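Local coordinates for Lmo2470 protein (Listeria monocytogenes EGD-e, PDB 5HL3) that binds calcium and, as the internalin InlP, interacts with afadin and facilitates crossing of the basement membrane, at residues Pro13-Asp16 against Asp20-Leu23; Asp26-Lys29 against Ser35-Asp38; Asp278-Asp283 against Tyr336-Ser341. All blocks are in the same frame, centred on the assembly; numbering follows the deposited sequence. Where two conformers were deposited one is given.

Contact 1 of 3, residues Pro13-Asp16 against Asp20-Leu23; sequences PIID and DDGL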
ATOM      1  N   PRO A  13     -28.732 -34.942  -0.853  1.00 13.13           N
ATOM      2  CA  PRO A  13     -28.555 -34.029  -1.999  1.00 13.14           C
ATOM      3  C   PRO A  13     -27.848 -32.736  -1.581  1.00 12.80           C
ATOM      4  O   PRO A  13     -28.074 -32.213  -0.502  1.00 12.76           O
ATOM      5  CB  PRO A  13     -30.005 -33.739  -2.436  1.00 13.67           C
ATOM      6  CG  PRO A  13     -30.745 -34.972  -2.026  1.00 13.97           C
ATOM      7  CD  PRO A  13     -30.157 -35.331  -0.697  1.00 13.62           C
ATOM      8  N   ILE A  14     -27.003 -32.241  -2.480  1.00 12.65           N
ATOM      9  CA  ILE A  14     -26.267 -30.979  -2.241  1.00 12.38           C
ATOM     10  C   ILE A  14     -27.222 -29.850  -1.820  1.00 12.57           C
ATOM     11  O   ILE A  14     -26.934 -29.084  -0.881  1.00 12.42           O
ATOM     12  CB  ILE A  14     -25.447 -30.598  -3.512  1.00 12.35           C
ATOM     13  CG1 ILE A  14     -24.266 -31.548  -3.684  1.00 12.19           C
ATOM     14  CG2 ILE A  14     -24.940 -29.152  -3.439  1.00 12.19           C
ATOM     15  CD1 ILE A  14     -23.585 -31.438  -5.027  1.00 12.34           C
ATOM     16  N   ILE A  15     -28.352 -29.750  -2.502  1.00 12.99           N
ATOM     17  CA  ILE A  15     -29.314 -28.676  -2.241  1.00 13.30           C
ATOM     18  C   ILE A  15     -29.948 -28.764  -0.852  1.00 13.43           C
ATOM     19  O   ILE A  15     -30.428 -27.760  -0.340  1.00 13.65           O
ATOM     20  CB  ILE A  15     -30.371 -28.625  -3.373  1.00 13.85           C
ATOM     21  CG1 ILE A  15     -31.243 -27.350  -3.319  1.00 14.25           C
ATOM     22  CG2 ILE A  15     -31.243 -29.878  -3.383  1.00 14.20           C
ATOM     23  CD1 ILE A  15     -30.512 -26.043  -3.438  1.00 14.02           C
ATOM     24  N   ASP A  16     -29.956 -29.958  -0.256  1.00 13.38           N
ATOM     25  CA  ASP A  16     -30.461 -30.112   1.103  1.00 13.55           C
ATOM     26  C   ASP A  16     -29.385 -29.744   2.139  1.00 13.19           C
ATOM     27  O   ASP A  16     -29.689 -29.121   3.176  1.00 13.40           O
ATOM     28  CB  ASP A  16     -30.979 -31.520   1.332  1.00 13.74           C
ATOM     29  CG  ASP A  16     -32.201 -31.855   0.447  1.00 14.59           C
ATOM     30  OD1 ASP A  16     -32.955 -30.949   0.033  1.00 15.99           O
ATOM     31  OD2 ASP A  16     -32.376 -33.031   0.251  1.00 15.23           O
ATOM     32  N   ASP A  20     -29.542 -23.005  -0.484  1.00 13.70           N
ATOM     33  CA  ASP A  20     -29.480 -21.678  -1.090  1.00 13.89           C
ATOM     34  C   ASP A  20     -29.060 -21.908  -2.523  1.00 13.93           C
ATOM     35  O   ASP A  20     -28.090 -22.643  -2.771  1.00 13.29           O
ATOM     36  CB  ASP A  20     -28.474 -20.781  -0.384  1.00 13.74           C
ATOM     37  CG  ASP A  20     -28.320 -19.445  -1.092  1.00 13.98           C
ATOM     38  OD1 ASP A  20     -29.240 -18.598  -0.939  1.00 14.82           O
ATOM     39  OD2 ASP A  20     -27.317 -19.243  -1.823  1.00 13.80           O
ATOM     40  N   ASP A  21     -29.738 -21.294  -3.470  1.00 14.72           N
ATOM     41  CA  ASP A  21     -29.476 -21.612  -4.878  1.00 15.23           C
ATOM     42  C   ASP A  21     -28.037 -21.331  -5.285  1.00 14.24           C
ATOM     43  O   ASP A  21     -27.382 -22.188  -5.882  1.00 14.03           O
ATOM     44  CB  ASP A  21     -30.473 -20.904  -5.795  1.00 16.96           C
ATOM     45  CG  ASP A  21     -31.917 -21.470  -5.654  1.00 18.79           C
ATOM     46  OD1 ASP A  21     -32.137 -22.576  -5.117  1.00 20.51           O
ATOM     47  OD2 ASP A  21     -32.847 -20.798  -6.114  1.00 22.97           O
ATOM     48  N   GLY A  22     -27.513 -20.146  -4.954  1.00 13.80           N
ATOM     49  CA  GLY A  22     -26.178 -19.794  -5.337  1.00 13.30           C
ATOM     50  C   GLY A  22     -25.133 -20.610  -4.628  1.00 12.80           C
ATOM     51  O   GLY A  22     -24.149 -21.024  -5.235  1.00 12.61           O
ATOM     52  N   LEU A  23     -25.299 -20.818  -3.321  1.00 12.68           N
ATOM     53  CA  LEU A  23     -24.325 -21.604  -2.599  1.00 12.29           C
ATOM     54  C   LEU A  23     -24.301 -23.038  -3.109  1.00 12.20           C
ATOM     55  O   LEU A  23     -23.234 -23.625  -3.272  1.00 11.96           O
ATOM     56  CB  LEU A  23     -24.612 -21.601  -1.092  1.00 12.29           C
ATOM     57  CG  LEU A  23     -23.528 -22.245  -0.227  1.00 11.99           C
ATOM     58  CD1 LEU A  23     -22.263 -21.411  -0.302  1.00 11.85           C
ATOM     59  CD2 LEU A  23     -23.985 -22.421   1.214  1.00 12.12           C
TER
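In the small helical cap at the N-terminal end of this internalin, Ile15 of helix 14-17 meets Asp20 and Asp21, where the chain turns into helix 21-30. The touching is done by one methyl group. Ile15 CD1 is 4.2 Å from the backbone Asp20 O and equally 4.2 Å from the carboxylate Asp21 OD1, so it lies loosely between a carbonyl and an acid. Its torsions explain the reach: CG1 is opposite the backbone N (chi1 -168°) beside the carbonyl carbon, and a bend at chi2 of 60° turns CD1 forward to the second helix. The side chains of Asp20 and Asp21 both leave the backbone away from Ile15, but the far end of Asp21 comes back toward it; isoleucine tip and carboxylate pass each other at a slant, OD1 being the near oxygen. Asp20 uses its carboxylate on its own helix instead. It is the N-cap residue, and Asp20 OD2 accepts from Leu23 N at 3.0 Å in a nearly straight bond (164°), met on the anti side and close to the carboxylate plane. The amide dipoles of the helix start would probably favour the charged form of this acid and of Asp21 beside it. On the other segment Pro13 is the N-cap, and its O accepts from Asp16 N at 2.9 Å, while Asp16 O is held by Arg68. Ile15 also rests on Ala24 and Asn37, whereas Ile14 is buried against Ala28 and Ile40. The contact is small, at the surface, a single methyl resting on the start of helix 21-30. A short helix and a longer one joined by a tight connection, the second opened by an aspartate N-cap, fit the EF-hand-related N-terminal cap of internalins.

Contact 2 of 3, residues Asp26-Lys29 against Ser35-Asp38; sequences DMAK and SVND. With CA (calcium ion), chain C.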
ATOM      1  N   ASP A  26     -22.434 -23.258  -6.431  1.00 12.37           N
ATOM      2  CA  ASP A  26     -20.986 -23.177  -6.239  1.00 12.14           C
ATOM      3  C   ASP A  26     -20.452 -24.431  -5.558  1.00 11.91           C
ATOM      4  O   ASP A  26     -19.381 -24.910  -5.917  1.00 11.92           O
ATOM      5  CB  ASP A  26     -20.605 -21.923  -5.463  1.00 12.01           C
ATOM      6  CG  ASP A  26     -20.762 -20.652  -6.289  1.00 12.27           C
ATOM      7  OD1 ASP A  26     -21.203 -20.724  -7.473  1.00 12.58           O
ATOM      8  OD2 ASP A  26     -20.460 -19.573  -5.713  1.00 12.23           O
HETATM    9  N   MSE A  27     -21.213 -25.001  -4.637  1.00 11.80           N
HETATM   10  CA  MSE A  27     -20.759 -26.247  -3.993  1.00 11.64           C
HETATM   11  C   MSE A  27     -20.748 -27.407  -4.974  1.00 11.82           C
HETATM   12  O   MSE A  27     -19.843 -28.222  -4.924  1.00 11.78           O
HETATM   13  CB  MSE A  27     -21.590 -26.546  -2.746  1.00 11.55           C
HETATM   14  CG  MSE A  27     -21.250 -25.620  -1.578  1.00 11.44           C
HETATM   15 SE   MSE A  27     -19.324 -25.625  -1.076  1.00 11.77          SE
HETATM   16  CE  MSE A  27     -19.012 -27.554  -1.101  1.00 11.51           C
ATOM     17  N   ALA A  28     -21.731 -27.503  -5.862  1.00 12.10           N
ATOM     18  CA  ALA A  28     -21.714 -28.554  -6.876  1.00 12.39           C
ATOM     19  C   ALA A  28     -20.475 -28.436  -7.753  1.00 12.54           C
ATOM     20  O   ALA A  28     -19.848 -29.433  -8.109  1.00 12.69           O
ATOM     21  CB  ALA A  28     -22.997 -28.520  -7.719  1.00 12.80           C
ATOM     22  N   LYS A  29     -20.104 -27.204  -8.103  1.00 12.57           N
ATOM     23  CA  LYS A  29     -18.896 -26.998  -8.901  1.00 12.96           C
ATOM     24  C   LYS A  29     -17.652 -27.422  -8.098  1.00 12.59           C
ATOM     25  O   LYS A  29     -16.768 -28.104  -8.616  1.00 12.83           O
ATOM     26  CB  LYS A  29     -18.797 -25.540  -9.338  1.00 13.63           C
ATOM     27  CG  LYS A  29     -17.631 -25.292 -10.275  1.00 14.84           C
ATOM     28  CD  LYS A  29     -17.571 -23.852 -10.720  1.00 16.15           C
ATOM     29  CE  LYS A  29     -16.211 -23.570 -11.338  1.00 17.67           C
ATOM     30  NZ  LYS A  29     -15.877 -22.135 -11.420  1.00 18.93           N
ATOM     31  N   SER A  35     -25.093 -31.669 -10.856  1.00 16.12           N
ATOM     32  CA  SER A  35     -26.376 -31.131 -10.406  1.00 15.45           C
ATOM     33  C   SER A  35     -26.405 -30.850  -8.925  1.00 14.32           C
ATOM     34  O   SER A  35     -25.830 -31.597  -8.152  1.00 13.76           O
ATOM     35  CB  SER A  35     -27.449 -32.164 -10.694  1.00 15.91           C
ATOM     36  OG  SER A  35     -28.716 -31.711 -10.295  1.00 16.08           O
ATOM     37  N   VAL A  36     -27.124 -29.811  -8.513  1.00 14.01           N
ATOM     38  CA  VAL A  36     -27.341 -29.574  -7.089  1.00 13.61           C
ATOM     39  C   VAL A  36     -28.233 -30.649  -6.470  1.00 13.76           C
ATOM     40  O   VAL A  36     -28.312 -30.751  -5.264  1.00 13.48           O
ATOM     41  CB  VAL A  36     -27.943 -28.190  -6.785  1.00 13.68           C
ATOM     42  CG1 VAL A  36     -26.996 -27.091  -7.267  1.00 13.52           C
ATOM     43  CG2 VAL A  36     -29.361 -27.991  -7.350  1.00 14.33           C
ATOM     44  N   ASN A  37     -28.898 -31.450  -7.302  1.00 14.26           N
ATOM     45  CA  ASN A  37     -29.699 -32.559  -6.782  1.00 14.45           C
ATOM     46  C   ASN A  37     -28.869 -33.783  -6.498  1.00 14.18           C
ATOM     47  O   ASN A  37     -29.362 -34.711  -5.864  1.00 14.25           O
ATOM     48  CB  ASN A  37     -30.839 -32.892  -7.726  1.00 15.20           C
ATOM     49  CG  ASN A  37     -31.814 -31.743  -7.872  1.00 15.58           C
ATOM     50  OD1 ASN A  37     -32.010 -30.954  -6.965  1.00 15.35           O
ATOM     51  ND2 ASN A  37     -32.395 -31.613  -9.057  1.00 16.25           N
ATOM     52  N   ASP A  38     -27.602 -33.798  -6.914  1.00 13.92           N
ATOM     53  CA  ASP A  38     -26.758 -34.975  -6.691  1.00 13.76           C
ATOM     54  C   ASP A  38     -26.506 -35.215  -5.199  1.00 13.30           C
ATOM     55  O   ASP A  38     -26.309 -34.278  -4.406  1.00 12.97           O
ATOM     56  CB  ASP A  38     -25.410 -34.850  -7.400  1.00 13.86           C
ATOM     57  CG  ASP A  38     -25.499 -35.010  -8.916  1.00 14.84           C
ATOM     58  OD1 ASP A  38     -26.372 -35.715  -9.416  1.00 16.12           O
ATOM     59  OD2 ASP A  38     -24.628 -34.429  -9.616  1.00 15.86           O
TER
HETATM   60 CA    CA C 402     -26.947 -36.869 -11.369  1.00 18.21          CA
HETATM   61  O   HOH W   1     -24.745 -35.797 -12.061  1.00 37.86           O
HETATM   62  O   HOH W   2     -28.942 -35.686 -10.931  1.00 19.55           O
HETATM   63  O   HOH W   3     -25.188 -38.321 -10.815  1.00 35.16           O
HETATM   64  O   HOH W   4     -26.335 -37.820 -13.484  1.00 34.11           O
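Ala28 of helix 21-30 sets its CB against the start of the Ser35-Asp38 turn, meeting Ser35 O at 4.2 Å and Val36 CG1 at 4.3 Å. This is the packed side: Ala28 is buried, and so small a side chain lets helix and turn backbones come close, Ala28 CA and Val36 CA being 5.7 Å apart. The rest of the turn is polar and more open, with Asn37 exposed and a calcium ion and its waters beyond Asp38. Ser35 to Asp38 form a type I beta turn, and Ser35 OG accepts from Asn37 N at 3.0 Å, an ST turn laid over it. Asp38 OD2 takes Ser35 N at 3.1 Å from well above the carboxylate plane (57°), tying the acid back to the start of the turn. Its partner oxygen, Asp38 OD1, binds the calcium at 2.3 Å. Four waters surround the same ion, and water 1 also donates to Asp38 OD2, so one carboxylate grips the metal both directly and through a water. With one oxygen on calcium and the other held by an amide and a water, the carboxylate of Asp38 is fixed in rotation, which probably favours its ionised form.

Contact 3 of 3, residues Asp278-Asp283 against Tyr336-Ser341; sequences DTCTID and YKLDVS. With CA (calcium ion), chain H.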
ATOM      1  N   ASP A 278      20.312  41.534  -8.996  1.00 24.28           N
ATOM      2  CA  ASP A 278      20.878  40.398  -8.272  1.00 23.64           C
ATOM      3  C   ASP A 278      20.537  39.078  -8.947  1.00 22.49           C
ATOM      4  O   ASP A 278      19.515  38.950  -9.611  1.00 22.06           O
ATOM      5  CB  ASP A 278      20.290  40.285  -6.849  1.00 23.43           C
ATOM      6  CG  ASP A 278      20.713  41.407  -5.911  1.00 24.55           C
ATOM      7  OD1 ASP A 278      21.658  42.165  -6.216  1.00 26.04           O
ATOM      8  OD2 ASP A 278      20.064  41.509  -4.830  1.00 24.73           O
ATOM      9  N   THR A 279      21.406  38.097  -8.751  1.00 21.84           N
ATOM     10  CA  THR A 279      21.085  36.719  -9.099  1.00 20.91           C
ATOM     11  C   THR A 279      20.368  36.109  -7.871  1.00 19.89           C
ATOM     12  O   THR A 279      20.147  36.792  -6.862  1.00 19.91           O
ATOM     13  CB  THR A 279      22.342  35.903  -9.458  1.00 21.15           C
ATOM     14  OG1 THR A 279      23.247  35.909  -8.343  1.00 21.45           O
ATOM     15  CG2 THR A 279      23.019  36.467 -10.659  1.00 22.09           C
ATOM     16  N   CYS A 280      20.008  34.835  -7.951  1.00 19.03           N
ATOM     17  CA  CYS A 280      19.317  34.182  -6.860  1.00 18.27           C
ATOM     18  C   CYS A 280      19.916  32.794  -6.658  1.00 17.63           C
ATOM     19  O   CYS A 280      19.979  31.991  -7.590  1.00 17.50           O
ATOM     20  CB  CYS A 280      17.840  34.096  -7.198  1.00 18.03           C
ATOM     21  SG  CYS A 280      16.830  33.430  -5.867  1.00 17.88           S
ATOM     22  N   THR A 281      20.359  32.522  -5.433  1.00 17.32           N
ATOM     23  CA  THR A 281      21.024  31.267  -5.104  1.00 16.99           C
ATOM     24  C   THR A 281      20.169  30.477  -4.132  1.00 16.26           C
ATOM     25  O   THR A 281      19.560  31.037  -3.235  1.00 16.23           O
ATOM     26  CB  THR A 281      22.425  31.562  -4.534  1.00 17.70           C
ATOM     27  OG1 THR A 281      23.198  32.221  -5.548  1.00 18.46           O
ATOM     28  CG2 THR A 281      23.121  30.309  -4.097  1.00 17.56           C
ATOM     29  N   ILE A 282      20.130  29.165  -4.325  1.00 15.77           N
ATOM     30  CA  ILE A 282      19.363  28.246  -3.498  1.00 15.22           C
ATOM     31  C   ILE A 282      20.227  27.103  -2.976  1.00 15.41           C
ATOM     32  O   ILE A 282      21.229  26.710  -3.599  1.00 15.55           O
ATOM     33  CB  ILE A 282      18.159  27.593  -4.277  1.00 14.60           C
ATOM     34  CG1 ILE A 282      18.639  26.832  -5.536  1.00 14.62           C
ATOM     35  CG2 ILE A 282      17.136  28.657  -4.646  1.00 14.72           C
ATOM     36  CD1 ILE A 282      17.612  25.918  -6.167  1.00 14.12           C
ATOM     37  N   ASP A 283      19.786  26.564  -1.850  1.00 15.58           N
ATOM     38  CA  ASP A 283      20.259  25.282  -1.337  1.00 15.90           C
ATOM     39  C   ASP A 283      19.340  24.203  -1.922  1.00 14.74           C
ATOM     40  O   ASP A 283      18.137  24.421  -2.105  1.00 14.37           O
ATOM     41  CB  ASP A 283      20.168  25.227   0.194  1.00 17.24           C
ATOM     42  CG  ASP A 283      21.093  26.171   0.882  1.00 19.46           C
ATOM     43  OD1 ASP A 283      22.137  26.559   0.332  1.00 21.83           O
ATOM     44  OD2 ASP A 283      20.763  26.533   2.042  1.00 23.57           O
ATOM     45  N   TYR A 336       7.876  37.013  -8.628  1.00 19.28           N
ATOM     46  CA  TYR A 336       8.169  35.958  -9.590  1.00 18.99           C
ATOM     47  C   TYR A 336       8.074  34.567  -8.998  1.00 18.08           C
ATOM     48  O   TYR A 336       8.353  34.367  -7.814  1.00 17.60           O
ATOM     49  CB  TYR A 336       9.590  36.149 -10.129  1.00 19.07           C
ATOM     50  CG  TYR A 336       9.776  37.446 -10.892  1.00 20.06           C
ATOM     51  CD1 TYR A 336      10.088  38.633 -10.241  1.00 20.48           C
ATOM     52  CD2 TYR A 336       9.669  37.476 -12.291  1.00 20.73           C
ATOM     53  CE1 TYR A 336      10.257  39.814 -10.941  1.00 21.47           C
ATOM     54  CE2 TYR A 336       9.838  38.644 -12.997  1.00 21.75           C
ATOM     55  CZ  TYR A 336      10.129  39.815 -12.330  1.00 22.05           C
ATOM     56  OH  TYR A 336      10.282  40.973 -13.062  1.00 23.22           O
ATOM     57  N   LYS A 337       7.673  33.611  -9.837  1.00 18.00           N
ATOM     58  CA  LYS A 337       7.652  32.178  -9.500  1.00 17.43           C
ATOM     59  C   LYS A 337       8.829  31.540 -10.240  1.00 16.80           C
ATOM     60  O   LYS A 337       8.848  31.547 -11.476  1.00 17.17           O
ATOM     61  CB  LYS A 337       6.371  31.533  -9.964  1.00 18.42           C
ATOM     62  CG  LYS A 337       5.121  32.047  -9.280  1.00 19.77           C
ATOM     63  CD  LYS A 337       3.922  31.134  -9.526  1.00 21.11           C
ATOM     64  CE  LYS A 337       3.460  31.156 -10.977  1.00 22.75           C
ATOM     65  NZ  LYS A 337       3.201  32.494 -11.541  1.00 24.19           N
ATOM     66  N   LEU A 338       9.802  31.043  -9.488  0.70 16.00           N
ATOM     67  CA  LEU A 338      11.011  30.401 -10.043  0.70 15.78           C
ATOM     68  C   LEU A 338      10.925  28.885  -9.903  0.70 15.18           C
ATOM     69  O   LEU A 338      10.274  28.369  -9.002  0.70 14.74           O
ATOM     70  CB  LEU A 338      12.288  30.902  -9.349  0.70 15.75           C
ATOM     71  CG  LEU A 338      12.944  32.152  -9.945  0.70 16.48           C
ATOM     72  CD1 LEU A 338      12.001  33.335 -10.021  0.70 16.97           C
ATOM     73  CD2 LEU A 338      14.238  32.539  -9.224  0.70 16.54           C
ATOM     74  N   ASP A 339      11.603  28.190 -10.814  1.00 15.23           N
ATOM     75  CA  ASP A 339      11.682  26.721 -10.829  1.00 14.97           C
ATOM     76  C   ASP A 339      13.072  26.302 -11.219  1.00 14.82           C
ATOM     77  O   ASP A 339      13.634  26.867 -12.160  1.00 15.39           O
ATOM     78  CB  ASP A 339      10.690  26.140 -11.822  1.00 15.72           C
ATOM     79  CG  ASP A 339      10.946  24.682 -12.134  1.00 16.17           C
ATOM     80  OD1 ASP A 339      12.002  24.309 -12.695  1.00 17.03           O
ATOM     81  OD2 ASP A 339      10.054  23.906 -11.904  1.00 16.81           O
ATOM     82  N   VAL A 340      13.657  25.375 -10.458  1.00 14.32           N
ATOM     83  CA  VAL A 340      14.879  24.682 -10.863  1.00 14.40           C
ATOM     84  C   VAL A 340      14.514  23.207 -11.005  1.00 14.05           C
ATOM     85  O   VAL A 340      13.897  22.607 -10.109  1.00 13.55           O
ATOM     86  CB  VAL A 340      16.026  24.866  -9.855  1.00 14.29           C
ATOM     87  CG1 VAL A 340      17.139  23.831 -10.035  1.00 14.31           C
ATOM     88  CG2 VAL A 340      16.637  26.229 -10.025  1.00 14.84           C
ATOM     89  N   SER A 341      14.897  22.645 -12.138  1.00 14.41           N
ATOM     90  CA  SER A 341      14.596  21.249 -12.451  1.00 14.23           C
ATOM     91  C   SER A 341      15.863  20.511 -12.855  1.00 14.44           C
ATOM     92  O   SER A 341      16.762  21.089 -13.473  1.00 14.98           O
ATOM     93  CB  SER A 341      13.547  21.171 -13.551  1.00 14.63           C
ATOM     94  OG  SER A 341      12.256  21.583 -13.056  1.00 14.43           O
TER
HETATM   95 CA    CA H 407       7.978  23.022 -10.790  1.00 20.20          CA
HETATM   96  O   HOH W   5       7.718  21.358  -8.963  1.00 20.49           O
HETATM   97  O   HOH W   6       7.314  21.748 -12.591  1.00 32.20           O
HETATM   98  O   HOH W   7       7.032  24.854 -12.077  1.00 28.74           O
HETATM   99  O   HOH W   8       5.616  23.047 -10.320  1.00 29.21           O
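Ile282 of strand 280-283 and Val340 of strand 334-345 meet end to end, CD1 against CG2, across the core of the C-terminal domain. From Ile282 CB, which points toward the opposing strand, CG1 leaves between the backbone N and the carbonyl carbon (chi1 58°), while CG2 turns to the side of the backbone N. The chain then runs on extended through CG1 to CD1 (chi2 167°), and this last methyl makes the contact: Ile282 CD1 is 4.0 Å from Val340 CG2 and 4.2 Å from Val340 CB. CB, CG1 and CG2 of Ile282 have no partner in the other segment within that range. Two residues earlier the pattern repeats more loosely, with Cys280 SG 4.3 Å from Leu338 CD2; that distance is less certain, since Leu338 was modelled in two conformers. Trp356 of strand 350-360 touches Cys280, Ile282 and Leu338, and so is shared by the two pairs. The two strands run in roughly the same sense but splayed, their CA atoms more than 9 Å apart at both pairs, so only side chains bridge the gap.

Alternation along strand 334-345 sends Asp339 to the other face. Asp339 OD2 binds a calcium ion at 2.5 Å, with Ser353, Asp355 and four waters in the same coordination shell. Ser341 OG donates to the syn lone pair of Asp339 OD1 at 2.8 Å, holding the second oxygen while the first grips metal.

The strand thus shows an apolar face to the core and a calcium-binding face on the other side, as in a beta sandwich and consistent with the immunoglobulin-like E-set relationship of this region. Strand 280-283 pairs with strand 323-326, whose Val326 also touches Val340; strand 334-345 lies between 301-306 and 350-360, and helix 285-292 follows soon after Ile282.

How the contacts relate
Along the chain the contacts come in series. Contacts 1 and 2 form one small unit with centres 7 Å apart: both use helix 21-30, and segment 13-16 is probably hydrogen-bonded to the turn of contact 2, Ile14 N to Asp38 O and Ile15 N to Val36 O, each at 2.9 Å. Contact 3 lies about 72 Å away between centres, beyond the chain's centre, with nearest atoms about 57 Å (contact 1) and 52 Å (contact 2) off. Between them runs the parallel sheet of the leucine-rich repeats. The elongated protein thus has a helical cap at one end and a beta domain at the other, with calcium bound at both ends and along the repeats between.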